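Transcriptional activator PlcR protein (Bacillus thuringiensis, PDB 3U3W) regulates virulence as a quorum-sensing transcriptional activator, activated by the signal peptide PapR and binding DNA through a helix-turn-helix domain. Local coordinates at residues I83-Q88 and K92-K97. Numbering follows the deposited sequence.
Sequences IMLCKQ and KEIYNK
The carboxylate of E93, held through OE2 by a salt bridge to R90 in the turn between the two helices, brings its other oxygen, OE1, to 4.0 Å from L85 CD2. The side chains of L85 and E93 cross at about a right angle, and the R90 salt bridge keeps the charged end at the border of the apolar contact. L85 is the centrepiece of that seam. While CD2 faces E93, L85 CD1 lies 4.0 Å from K97 CD. The aliphatic chain of K97 runs extended until a bend at chi4 (62°) turns NZ to a hydrogen bond with OE1 of Q81, on helix 72-87. Nearer the backbone, L85 CB packs on I94 CG1 at 3.6 Å. The extended end of I94 (chi2 -171°) reaches onward to C86, where I94 CD1 comes close to C86 N, at 3.2 Å, and meets C86 CB at 3.7 Å. C86 also touches Q118 of helix 109-125 and an aromatic side chain of the bound peptide, linking this seam to the peptide site. Helices 72-87 and 91-102, the N-to-C directions of their short segments 152° apart, pack as a roughly antiparallel helical hairpin, as in the TPR-like helical domain of the RNPP family.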
loop_
_atom_site.group_PDB
_atom_site.type_symbol
_atom_site.label_atom_id
_atom_site.label_comp_id
_atom_site.label_asym_id
_atom_site.label_seq_id
_atom_site.Cartn_x
_atom_site.Cartn_y
_atom_site.Cartn_z
ATOM N N ILE A 83 14.149 -4.308 3.703
ATOM C CA ILE A 83 13.638 -3.118 3.041
ATOM C C ILE A 83 13.729 -1.886 3.940
ATOM O O ILE A 83 14.146 -0.819 3.505
ATOM C CB ILE A 83 12.221 -3.343 2.491
ATOM C CG1 ILE A 83 12.291 -4.199 1.224
ATOM C CG2 ILE A 83 11.525 -2.018 2.191
ATOM C CD1 ILE A 83 10.947 -4.678 0.763
ATOM N N MET A 84 13.357 -2.043 5.202
ATOM C CA MET A 84 13.443 -0.942 6.146
ATOM C C MET A 84 14.897 -0.509 6.324
ATOM O O MET A 84 15.215 0.670 6.228
ATOM C CB MET A 84 12.828 -1.341 7.488
ATOM C CG MET A 84 12.966 -0.281 8.563
ATOM S SD MET A 84 12.443 1.340 7.984
ATOM C CE MET A 84 10.700 1.037 7.645
ATOM N N LEU A 85 15.773 -1.475 6.589
ATOM C CA LEU A 85 17.205 -1.205 6.741
ATOM C C LEU A 85 17.810 -0.505 5.509
ATOM O O LEU A 85 18.570 0.453 5.642
ATOM C CB LEU A 85 17.969 -2.503 7.040
ATOM C CG LEU A 85 17.774 -3.204 8.397
ATOM C CD1 LEU A 85 18.341 -4.617 8.359
ATOM C CD2 LEU A 85 18.379 -2.423 9.555
ATOM N N CYS A 86 17.477 -0.992 4.316
ATOM C CA CYS A 86 17.927 -0.345 3.081
ATOM C C CYS A 86 17.513 1.136 3.054
ATOM O O CYS A 86 18.320 2.028 2.759
ATOM C CB CYS A 86 17.392 -1.110 1.872
ATOM S SG CYS A 86 18.052 -0.624 0.247
ATOM N N LYS A 87 16.258 1.388 3.407
ATOM C CA LYS A 87 15.734 2.741 3.546
ATOM C C LYS A 87 16.573 3.580 4.478
ATOM O O LYS A 87 16.822 4.758 4.220
ATOM C CB LYS A 87 14.293 2.705 4.059
ATOM C CG LYS A 87 13.263 2.969 2.993
ATOM C CD LYS A 87 11.966 2.245 3.301
ATOM C CE LYS A 87 10.767 2.981 2.729
ATOM N NZ LYS A 87 9.492 2.272 3.039
ATOM N N GLN A 88 16.997 2.973 5.578
ATOM C CA GLN A 88 17.835 3.658 6.542
ATOM C C GLN A 88 19.340 3.678 6.173
ATOM O O GLN A 88 20.145 4.267 6.895
ATOM C CB GLN A 88 17.602 3.060 7.927
ATOM C CG GLN A 88 16.131 2.747 8.186
ATOM C CD GLN A 88 15.855 2.259 9.611
ATOM O OE1 GLN A 88 16.703 1.636 10.242
ATOM N NE2 GLN A 88 14.660 2.549 10.117
ATOM N N LYS A 92 25.844 -2.316 6.279
ATOM C CA LYS A 92 26.564 -3.322 7.064
ATOM C C LYS A 92 25.600 -4.409 7.562
ATOM O O LYS A 92 25.787 -5.603 7.290
ATOM C CB LYS A 92 27.276 -2.677 8.259
ATOM C CG LYS A 92 28.794 -2.925 8.309
ATOM C CD LYS A 92 29.157 -4.422 8.250
ATOM C CE LYS A 92 30.684 -4.648 8.261
ATOM N NZ LYS A 92 31.065 -6.084 8.028
ATOM N N GLU A 93 24.556 -3.989 8.274
ATOM C CA GLU A 93 23.601 -4.945 8.819
ATOM C C GLU A 93 22.919 -5.759 7.736
ATOM O O GLU A 93 22.769 -6.965 7.868
ATOM C CB GLU A 93 22.564 -4.241 9.678
ATOM C CG GLU A 93 23.084 -2.953 10.234
ATOM C CD GLU A 93 22.251 -2.455 11.382
ATOM O OE1 GLU A 93 21.489 -3.274 11.948
ATOM O OE2 GLU A 93 22.363 -1.252 11.713
ATOM N N ILE A 94 22.499 -5.100 6.665
ATOM C CA ILE A 94 21.922 -5.819 5.544
ATOM C C ILE A 94 22.871 -6.897 5.058
ATOM O O ILE A 94 22.477 -8.043 4.814
ATOM C CB ILE A 94 21.607 -4.865 4.388
ATOM C CG1 ILE A 94 20.559 -3.850 4.860
ATOM C CG2 ILE A 94 21.176 -5.663 3.140
ATOM C CD1 ILE A 94 19.981 -2.951 3.773
ATOM N N TYR A 95 24.130 -6.509 4.906
ATOM C CA TYR A 95 25.170 -7.408 4.426
ATOM C C TYR A 95 25.288 -8.664 5.300
ATOM O O TYR A 95 25.292 -9.794 4.800
ATOM C CB TYR A 95 26.507 -6.655 4.361
ATOM C CG TYR A 95 27.668 -7.495 3.917
ATOM C CD1 TYR A 95 27.916 -7.718 2.560
ATOM C CD2 TYR A 95 28.530 -8.069 4.849
ATOM C CE1 TYR A 95 28.985 -8.488 2.144
ATOM C CE2 TYR A 95 29.610 -8.835 4.443
ATOM C CZ TYR A 95 29.830 -9.043 3.098
ATOM O OH TYR A 95 30.891 -9.817 2.711
ATOM N N ASN A 96 25.376 -8.461 6.609
ATOM C CA ASN A 96 25.413 -9.573 7.563
ATOM C C ASN A 96 24.115 -10.369 7.630
ATOM O O ASN A 96 24.130 -11.607 7.584
ATOM C CB ASN A 96 25.769 -9.071 8.961
ATOM C CG ASN A 96 27.193 -8.573 9.053
ATOM O OD1 ASN A 96 28.096 -9.122 8.417
ATOM N ND2 ASN A 96 27.403 -7.524 9.840
ATOM N N LYS A 97 22.996 -9.656 7.736
ATOM C CA LYS A 97 21.686 -10.293 7.861
ATOM C C LYS A 97 21.395 -11.188 6.652
ATOM O O LYS A 97 21.026 -12.357 6.790
ATOM C CB LYS A 97 20.596 -9.230 8.029
ATOM C CG LYS A 97 19.167 -9.755 7.904
ATOM C CD LYS A 97 18.147 -8.646 8.140
ATOM C CE LYS A 97 16.726 -9.192 8.126
ATOM N NZ LYS A 97 16.516 -10.190 9.225
#